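Side-chain contacts in nucleoside-diphosphate sugar epimerase (SulA family) (Corynebacterium glutamicum, PDB 3OH8), which is probably an NAD(P)-dependent, Rossmann-type epimerase of nucleoside-diphosphate sugars, though its substrate and reaction are not established: residues R229-P232 against T233-A237; W285-A288 against T289-A292; A237-V240 against A241-T244; D275-L278 against A279-C282. All blocks are in the same frame, centred on the assembly; numbering follows the deposited sequence.

How the interactions relate
Interactions 1 and 3 are successive turns of helix 222-242 and share A237, whereas interactions 4 and 2 hold the beginning and the end of helix 277-287. Interactions 1 and 2 pack together, with centres about 7 Å apart; interaction 3 reaches interaction 2 through A237 and A241, while interaction 4 touches neither interaction 1 nor interaction 3. All four are partly buried, with P232, T233 and T289 on the inner side and K234, H287 and E242 exposed on the outer. The chemistry follows position: a leucine-phenylalanine pair mid-helix in interaction 1, a turn closed by a buried threonine in interaction 2, two outer glutamates in interaction 3, and an aspartate helix cap in interaction 4.

Interaction 1 of 4, residues R229-P232 against T233-A237; sequences RVLP and TKFLA
The carbonyl oxygen of L231 receives the backbone N-H of F235, with 3.0 Å between L231 O and F235 N and an N-H...O angle of 165°. The same oxygen lies over one face of the F235 ring, displaced toward its rim, 3.3 Å from F235 CG. With CG beside its own backbone N (chi1 -61°), the phenylalanine runs alongside L231, both side chains pointing the same way, and F235 CZ meets L231 CG at 4.0 Å. These two large apolar groups also reach the loop residues L192 and P194. The turn belongs to helix 222-242, which makes the beta-alpha-beta crossover between parallel strands 204-207 and 248-254 of the Rossmann-type domain. P232 has no N-H to offer the preceding turn, and the helix kinks there; its carbonyl still accepts normally, L236 N to P232 O being 3.1 Å. K234 N likewise bonds to V230 O, while its extended aliphatic chain carries the charged end away, as suits an exposed position. On the buried side, compact T233 fits against H207 and W285; its N-H bond to R229 O is weak, and the modelled hydroxyl contact with that oxygen is doubtful. R229 itself makes a cation-pi contact with W285.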
loop_
_atom_site.group_PDB
_atom_site.type_symbol
_atom_site.label_atom_id
_atom_site.label_comp_id
_atom_site.label_asym_id
_atom_site.label_seq_id
_atom_site.Cartn_x
_atom_site.Cartn_y
_atom_site.Cartn_z
ATOM N N ARG A 229 -12.811 -20.148 -2.967
ATOM C CA ARG A 229 -12.246 -19.362 -4.057
ATOM C C ARG A 229 -13.088 -19.411 -5.318
ATOM O O ARG A 229 -13.472 -18.375 -5.852
ATOM C CB ARG A 229 -10.833 -19.850 -4.386
ATOM C CG ARG A 229 -9.747 -18.799 -4.264
ATOM C CD ARG A 229 -8.412 -19.450 -3.908
ATOM N NE ARG A 229 -7.429 -18.566 -3.264
ATOM C CZ ARG A 229 -7.680 -17.377 -2.711
ATOM N NH1 ARG A 229 -8.904 -16.864 -2.695
ATOM N NH2 ARG A 229 -6.687 -16.689 -2.162
ATOM N N VAL A 230 -13.364 -20.617 -5.804
ATOM C CA VAL A 230 -13.968 -20.774 -7.124
ATOM C C VAL A 230 -15.452 -20.411 -7.186
ATOM O O VAL A 230 -15.841 -19.580 -7.996
ATOM C CB VAL A 230 -13.717 -22.192 -7.690
ATOM C CG1 VAL A 230 -14.465 -22.411 -9.011
ATOM C CG2 VAL A 230 -12.223 -22.416 -7.863
ATOM N N LEU A 231 -16.280 -21.023 -6.340
ATOM C CA LEU A 231 -17.711 -20.693 -6.317
ATOM C C LEU A 231 -18.021 -19.203 -5.962
ATOM O O LEU A 231 -18.810 -18.540 -6.641
ATOM C CB LEU A 231 -18.469 -21.653 -5.386
ATOM C CG LEU A 231 -19.320 -22.788 -5.999
ATOM C CD1 LEU A 231 -18.822 -23.227 -7.364
ATOM C CD2 LEU A 231 -19.413 -23.980 -5.060
ATOM N N PRO A 232 -17.404 -18.678 -4.898
ATOM C CA PRO A 232 -17.713 -17.274 -4.605
ATOM C C PRO A 232 -17.338 -16.342 -5.763
ATOM O O PRO A 232 -18.021 -15.333 -5.993
ATOM C CB PRO A 232 -16.858 -16.979 -3.373
ATOM C CG PRO A 232 -16.663 -18.333 -2.707
ATOM C CD PRO A 232 -16.599 -19.316 -3.836
ATOM N N THR A 233 -16.261 -16.671 -6.471
ATOM C CA THR A 233 -15.804 -15.850 -7.588
ATOM C C THR A 233 -16.834 -15.870 -8.707
ATOM O O THR A 233 -17.095 -14.850 -9.338
ATOM C CB THR A 233 -14.429 -16.328 -8.121
ATOM O OG1 THR A 233 -13.418 -16.090 -7.128
ATOM C CG2 THR A 233 -14.064 -15.584 -9.368
ATOM N N LYS A 234 -17.433 -17.038 -8.932
ATOM C CA LYS A 234 -18.432 -17.189 -9.975
ATOM C C LYS A 234 -19.709 -16.427 -9.641
ATOM O O LYS A 234 -20.298 -15.766 -10.505
ATOM C CB LYS A 234 -18.754 -18.671 -10.198
ATOM C CG LYS A 234 -19.662 -18.934 -11.381
ATOM C CD LYS A 234 -19.984 -20.422 -11.484
ATOM C CE LYS A 234 -21.037 -20.690 -12.543
ATOM N NZ LYS A 234 -21.399 -22.136 -12.587
ATOM N N PHE A 235 -20.150 -16.533 -8.392
ATOM C CA PHE A 235 -21.380 -15.873 -7.985
ATOM C C PHE A 235 -21.219 -14.361 -8.095
ATOM O O PHE A 235 -22.130 -13.656 -8.525
ATOM C CB PHE A 235 -21.806 -16.321 -6.580
ATOM C CG PHE A 235 -22.076 -17.813 -6.477
ATOM C CD1 PHE A 235 -22.342 -18.560 -7.617
ATOM C CD2 PHE A 235 -22.060 -18.461 -5.248
ATOM C CE1 PHE A 235 -22.595 -19.931 -7.535
ATOM C CE2 PHE A 235 -22.315 -19.825 -5.154
ATOM C CZ PHE A 235 -22.581 -20.561 -6.303
ATOM N N LEU A 236 -20.043 -13.864 -7.742
ATOM C CA LEU A 236 -19.777 -12.433 -7.880
ATOM C C LEU A 236 -19.768 -12.048 -9.371
ATOM O O LEU A 236 -20.318 -11.019 -9.769
ATOM C CB LEU A 236 -18.434 -12.081 -7.236
ATOM C CG LEU A 236 -18.323 -11.345 -5.890
ATOM C CD1 LEU A 236 -19.653 -10.770 -5.352
ATOM C CD2 LEU A 236 -17.664 -12.237 -4.892
ATOM N N ALA A 237 -19.132 -12.873 -10.192
ATOM C CA ALA A 237 -19.076 -12.604 -11.631
ATOM C C ALA A 237 -20.479 -12.524 -12.227
ATOM O O ALA A 237 -20.751 -11.690 -13.093
ATOM C CB ALA A 237 -18.244 -13.654 -12.346
#

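Interaction 2 of 4, residues W285-A288 against T289-A292; sequences WEHA and TAPA
E286 and T289 are joined where a type I beta turn, H287 to A290, leads from helix 277-287 into the short helix 290-294 of the Rossmann-type domain. The hydrogen bonds centre on E286 O, which accepts twice from T289: OG1 lies 2.8 Å away, approached nearly along the C=O axis, and T289 N lies 3.1 Å from E286 O, well above the carbonyl plane. With chi1 at 64°, OG1 sits between the backbone N and carbonyl carbon, turned back to the helix end, so a buried threonine can satisfy its hydroxyl locally while the rest of the side chain packs on V299 and F301. The turn is closed by A290 N to H287 O at 3.0 Å. The carboxylate of E286 looks elsewhere, to S253 and in a salt bridge to R303. Packing contacts are small. A288 is slim enough to sit against T233 of helix 222-242, and P291, which needs no N-H partner in the first turn of a helix, brings its CD to 3.4 Å from A288 O. At the exposed side, the methyl group of A290 lies over one face of the H287 ring, with A290 CB 4.2 Å from H287 NE2.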
loop_
_atom_site.group_PDB
_atom_site.type_symbol
_atom_site.label_atom_id
_atom_site.label_comp_id
_atom_site.label_asym_id
_atom_site.label_seq_id
_atom_site.Cartn_x
_atom_site.Cartn_y
_atom_site.Cartn_z
ATOM N N TRP A 285 -9.891 -20.755 -10.803
ATOM C CA TRP A 285 -10.165 -19.492 -10.127
ATOM C C TRP A 285 -10.378 -18.371 -11.157
ATOM O O TRP A 285 -11.324 -17.581 -11.063
ATOM C CB TRP A 285 -8.980 -19.201 -9.211
ATOM C CG TRP A 285 -9.070 -18.022 -8.314
ATOM C CD1 TRP A 285 -10.169 -17.266 -8.029
ATOM C CD2 TRP A 285 -7.987 -17.468 -7.560
ATOM N NE1 TRP A 285 -9.834 -16.264 -7.138
ATOM C CE2 TRP A 285 -8.500 -16.369 -6.836
ATOM C CE3 TRP A 285 -6.631 -17.798 -7.428
ATOM C CZ2 TRP A 285 -7.703 -15.590 -5.990
ATOM C CZ3 TRP A 285 -5.838 -17.023 -6.595
ATOM C CH2 TRP A 285 -6.378 -15.924 -5.887
ATOM N N GLU A 286 -9.514 -18.312 -12.160
ATOM C CA GLU A 286 -9.700 -17.345 -13.233
ATOM C C GLU A 286 -10.930 -17.654 -14.093
ATOM O O GLU A 286 -11.687 -16.754 -14.466
ATOM C CB GLU A 286 -8.428 -17.252 -14.080
ATOM C CG GLU A 286 -7.253 -16.683 -13.279
ATOM C CD GLU A 286 -6.015 -16.474 -14.120
ATOM O OE1 GLU A 286 -6.101 -16.632 -15.357
ATOM O OE2 GLU A 286 -4.954 -16.162 -13.545
ATOM N N HIS A 287 -11.146 -18.928 -14.403
ATOM C CA HIS A 287 -12.251 -19.278 -15.293
ATOM C C HIS A 287 -13.616 -18.985 -14.661
ATOM O O HIS A 287 -14.601 -18.790 -15.358
ATOM C CB HIS A 287 -12.167 -20.751 -15.728
ATOM C CG HIS A 287 -13.272 -21.156 -16.654
ATOM N ND1 HIS A 287 -14.290 -22.004 -16.277
ATOM C CD2 HIS A 287 -13.541 -20.791 -17.930
ATOM C CE1 HIS A 287 -15.128 -22.162 -17.287
ATOM N NE2 HIS A 287 -14.695 -21.436 -18.302
ATOM N N ALA A 288 -13.669 -18.946 -13.335
ATOM C CA ALA A 288 -14.904 -18.614 -12.643
ATOM C C ALA A 288 -15.418 -17.191 -12.929
ATOM O O ALA A 288 -16.576 -16.889 -12.630
ATOM C CB ALA A 288 -14.741 -18.834 -11.137
ATOM N N THR A 289 -14.574 -16.325 -13.502
ATOM C CA THR A 289 -15.016 -14.972 -13.867
ATOM C C THR A 289 -15.737 -14.945 -15.214
ATOM O O THR A 289 -16.232 -13.899 -15.642
ATOM C CB THR A 289 -13.849 -13.927 -13.936
ATOM O OG1 THR A 289 -12.931 -14.275 -14.977
ATOM C CG2 THR A 289 -13.108 -13.822 -12.607
ATOM N N ALA A 290 -15.796 -16.093 -15.877
ATOM C CA ALA A 290 -16.355 -16.168 -17.230
ATOM C C ALA A 290 -17.729 -15.495 -17.430
ATOM O O ALA A 290 -17.946 -14.859 -18.451
ATOM C CB ALA A 290 -16.369 -17.620 -17.730
ATOM N N PRO A 291 -18.649 -15.614 -16.457
ATOM C CA PRO A 291 -19.936 -14.929 -16.650
ATOM C C PRO A 291 -19.801 -13.417 -16.852
ATOM O O PRO A 291 -20.569 -12.840 -17.620
ATOM C CB PRO A 291 -20.693 -15.236 -15.354
ATOM C CG PRO A 291 -20.106 -16.547 -14.892
ATOM C CD PRO A 291 -18.648 -16.456 -15.245
ATOM N N ALA A 292 -18.849 -12.777 -16.179
ATOM C CA ALA A 292 -18.663 -11.341 -16.352
ATOM C C ALA A 292 -18.175 -11.002 -17.758
ATOM O O ALA A 292 -18.715 -10.126 -18.426
ATOM C CB ALA A 292 -17.692 -10.796 -15.319
#

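Interaction 3 of 4, residues A237-V240 against A241-T244; sequences AELV and AEST
The C-terminal end of helix 222-242 is where A237-V240 meets A241-T244. The last regular turns are held by A241 N to A237 O at 2.8 Å and by E242 N to E238 O at 2.9 Å. Beyond them S243 leaves helical geometry, and its N-H turns to V240 O, at 3.2 Å from S243 N and far above the carbonyl plane, with a weak second bond to L239 O. Serine suits this exit because its hydroxyl can bond to C246 N just ahead, while K297 donates to the carbonyls of V240 and S243 at the helix end. On the outer side, E238 and E242 stand one turn apart. E242 CG lies beside its own backbone N (chi1 -58°), which folds the side chain back over the preceding turn and places CG only 3.1 Å from E238 O. The carboxylates stay separated, E238 OE1 to E242 OE2 being 4.9 Å, and a water lies 2.9 Å from each of these two oxygens, probably easing their repulsion. E242 OE1 approaches the methyl CD2 of L239 at 3.8 Å. L239 and V240 also pack on L199, and small A237 and A241 let helix 290-294 and its following loop approach. Such a closing turn, bound for strand 248-254, is the exit of a Rossmann beta-alpha-beta crossover helix.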
loop_
_atom_site.group_PDB
_atom_site.type_symbol
_atom_site.label_atom_id
_atom_site.label_comp_id
_atom_site.label_asym_id
_atom_site.label_seq_id
_atom_site.Cartn_x
_atom_site.Cartn_y
_atom_site.Cartn_z
ATOM N N ALA A 237 -19.132 -12.873 -10.192
ATOM C CA ALA A 237 -19.076 -12.604 -11.631
ATOM C C ALA A 237 -20.479 -12.524 -12.227
ATOM O O ALA A 237 -20.751 -11.690 -13.093
ATOM C CB ALA A 237 -18.244 -13.654 -12.346
ATOM N N GLU A 238 -21.376 -13.376 -11.750
ATOM C CA GLU A 238 -22.758 -13.329 -12.207
ATOM C C GLU A 238 -23.412 -12.006 -11.855
ATOM O O GLU A 238 -24.133 -11.432 -12.669
ATOM C CB GLU A 238 -23.561 -14.509 -11.640
ATOM C CG GLU A 238 -23.113 -15.842 -12.236
ATOM C CD GLU A 238 -23.783 -17.051 -11.610
ATOM O OE1 GLU A 238 -24.550 -16.885 -10.641
ATOM O OE2 GLU A 238 -23.527 -18.175 -12.087
ATOM N N LEU A 239 -23.173 -11.521 -10.638
ATOM C CA LEU A 239 -23.726 -10.237 -10.241
ATOM C C LEU A 239 -23.154 -9.133 -11.122
ATOM O O LEU A 239 -23.863 -8.201 -11.503
ATOM C CB LEU A 239 -23.459 -9.952 -8.763
ATOM C CG LEU A 239 -24.174 -10.861 -7.759
ATOM C CD1 LEU A 239 -23.797 -10.473 -6.329
ATOM C CD2 LEU A 239 -25.694 -10.821 -7.957
ATOM N N VAL A 240 -21.872 -9.241 -11.455
ATOM C CA VAL A 240 -21.266 -8.265 -12.343
ATOM C C VAL A 240 -21.990 -8.324 -13.687
ATOM O O VAL A 240 -22.381 -7.301 -14.245
ATOM C CB VAL A 240 -19.750 -8.509 -12.527
ATOM C CG1 VAL A 240 -19.199 -7.617 -13.630
ATOM C CG2 VAL A 240 -19.011 -8.257 -11.224
ATOM N N ALA A 241 -22.186 -9.537 -14.191
ATOM C CA ALA A 241 -22.894 -9.728 -15.449
ATOM C C ALA A 241 -24.265 -9.057 -15.406
ATOM O O ALA A 241 -24.674 -8.412 -16.364
ATOM C CB ALA A 241 -23.043 -11.211 -15.745
ATOM N N GLU A 242 -24.966 -9.195 -14.285
ATOM C CA GLU A 242 -26.346 -8.724 -14.198
ATOM C C GLU A 242 -26.466 -7.219 -13.987
ATOM O O GLU A 242 -27.534 -6.642 -14.201
ATOM C CB GLU A 242 -27.092 -9.481 -13.094
ATOM C CG GLU A 242 -27.098 -10.988 -13.318
ATOM C CD GLU A 242 -27.400 -11.783 -12.050
ATOM O OE1 GLU A 242 -27.889 -11.186 -11.057
ATOM O OE2 GLU A 242 -27.144 -13.008 -12.053
ATOM N N SER A 243 -25.376 -6.583 -13.567
ATOM C CA SER A 243 -25.406 -5.156 -13.253
ATOM C C SER A 243 -25.251 -4.318 -14.515
ATOM O O SER A 243 -24.454 -4.642 -15.386
ATOM C CB SER A 243 -24.298 -4.810 -12.258
ATOM O OG SER A 243 -24.179 -3.407 -12.087
ATOM N N THR A 244 -26.017 -3.241 -14.620
ATOM C CA THR A 244 -25.860 -2.333 -15.751
ATOM C C THR A 244 -24.752 -1.327 -15.468
ATOM O O THR A 244 -24.050 -0.894 -16.381
ATOM C CB THR A 244 -27.163 -1.580 -16.072
ATOM O OG1 THR A 244 -27.829 -1.236 -14.850
ATOM C CG2 THR A 244 -28.080 -2.455 -16.910
HETATM O O HOH W 1 -26.308 -14.760 -9.848
#

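Interaction 4 of 4, residues D275-L278 against A279-C282; sequences DDFL and AEVC
D275 and the extended D276 lead into the first turns of helix 277-287, where the backbone pairs i to i+4: E280 N with D276 O, V281 N with F277 O at 2.9 Å, and C282 N with L278 O at 3.0 Å. D276 occupies the N-cap. Its chi1 of 51° swings CG between the backbone N and the carbonyl carbon, so that OD1 turns back to accept from A279 N at 2.9 Å, the donor standing above the carboxylate plane. Aspartate suits this position because its short side chain supplies an acceptor to an N-H of the first turn, and its negative charge should interact favourably with the helix dipole. The other oxygen, OD2, accepts from H260 N, so the carboxylate is held at both ends. One turn on, V281 CG2 sits over a face of the F277 ring in a CH-pi contact, 3.9 Å from the ring centroid, and comes within 3.5 Å of F277 CE2. The E280 carboxylate crosses near the same ring at CD1, its plane 65° from that of the ring, while OE2 makes a salt bridge to K222 of helix 222-242. L278 CD1 meets C282 SG at 4.1 Å, and the methyl carbon A279 CB lies against D276 OD1 at 3.2 Å. The arrangement is that of an aspartate N-cap, opening a helix packed against its neighbour in the Rossmann-type domain.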
loop_
_atom_site.group_PDB
_atom_site.type_symbol
_atom_site.label_atom_id
_atom_site.label_comp_id
_atom_site.label_asym_id
_atom_site.label_seq_id
_atom_site.Cartn_x
_atom_site.Cartn_y
_atom_site.Cartn_z
ATOM N N ASP A 275 1.644 -27.128 -14.483
ATOM C CA ASP A 275 1.304 -28.543 -14.655
ATOM C C ASP A 275 0.936 -29.240 -13.351
ATOM O O ASP A 275 0.732 -30.460 -13.318
ATOM C CB ASP A 275 2.458 -29.286 -15.344
ATOM C CG ASP A 275 3.757 -29.249 -14.535
ATOM O OD1 ASP A 275 3.722 -28.965 -13.324
ATOM O OD2 ASP A 275 4.824 -29.520 -15.120
ATOM N N ASP A 276 0.830 -28.454 -12.286
ATOM C CA ASP A 276 0.565 -28.988 -10.955
ATOM C C ASP A 276 -0.819 -28.588 -10.440
ATOM O O ASP A 276 -1.603 -27.972 -11.157
ATOM C CB ASP A 276 1.656 -28.529 -9.982
ATOM C CG ASP A 276 1.872 -27.031 -10.020
ATOM O OD1 ASP A 276 1.030 -26.316 -10.607
ATOM O OD2 ASP A 276 2.886 -26.567 -9.466
ATOM N N PHE A 277 -1.125 -28.953 -9.201
ATOM C CA PHE A 277 -2.444 -28.664 -8.656
ATOM C C PHE A 277 -2.630 -27.165 -8.440
ATOM O O PHE A 277 -3.720 -26.632 -8.632
ATOM C CB PHE A 277 -2.681 -29.411 -7.346
ATOM C CG PHE A 277 -4.077 -29.252 -6.808
ATOM C CD1 PHE A 277 -5.158 -29.820 -7.475
ATOM C CD2 PHE A 277 -4.313 -28.532 -5.648
ATOM C CE1 PHE A 277 -6.450 -29.683 -6.991
ATOM C CE2 PHE A 277 -5.604 -28.388 -5.155
ATOM C CZ PHE A 277 -6.676 -28.967 -5.834
ATOM N N LEU A 278 -1.559 -26.495 -8.034
ATOM C CA LEU A 278 -1.600 -25.053 -7.852
ATOM C C LEU A 278 -2.065 -24.382 -9.140
ATOM O O LEU A 278 -2.967 -23.529 -9.129
ATOM C CB LEU A 278 -0.221 -24.534 -7.447
ATOM C CG LEU A 278 -0.027 -23.017 -7.461
ATOM C CD1 LEU A 278 -0.976 -22.361 -6.479
ATOM C CD2 LEU A 278 1.425 -22.658 -7.144
ATOM N N ALA A 279 -1.443 -24.757 -10.253
ATOM C CA ALA A 279 -1.819 -24.212 -11.558
ATOM C C ALA A 279 -3.289 -24.482 -11.873
ATOM O O ALA A 279 -3.981 -23.629 -12.440
ATOM C CB ALA A 279 -0.930 -24.783 -12.662
ATOM N N GLU A 280 -3.763 -25.672 -11.513
ATOM C CA GLU A 280 -5.134 -26.040 -11.820
ATOM C C GLU A 280 -6.091 -25.159 -11.038
ATOM O O GLU A 280 -7.058 -24.647 -11.587
ATOM C CB GLU A 280 -5.399 -27.511 -11.497
ATOM C CG GLU A 280 -6.861 -27.910 -11.645
ATOM C CD GLU A 280 -7.065 -29.414 -11.550
ATOM O OE1 GLU A 280 -6.081 -30.138 -11.287
ATOM O OE2 GLU A 280 -8.211 -29.869 -11.737
ATOM N N VAL A 281 -5.809 -24.994 -9.752
ATOM C CA VAL A 281 -6.614 -24.131 -8.895
ATOM C C VAL A 281 -6.717 -22.737 -9.490
ATOM O O VAL A 281 -7.810 -22.187 -9.616
ATOM C CB VAL A 281 -6.031 -24.027 -7.472
ATOM C CG1 VAL A 281 -6.674 -22.870 -6.721
ATOM C CG2 VAL A 281 -6.228 -25.351 -6.727
ATOM N N CYS A 282 -5.582 -22.179 -9.888
ATOM C CA CYS A 282 -5.581 -20.850 -10.480
ATOM C C CYS A 282 -6.333 -20.775 -11.807
ATOM O O CYS A 282 -7.024 -19.786 -12.062
ATOM C CB CYS A 282 -4.153 -20.307 -10.612
ATOM S SG CYS A 282 -3.341 -20.103 -9.018
#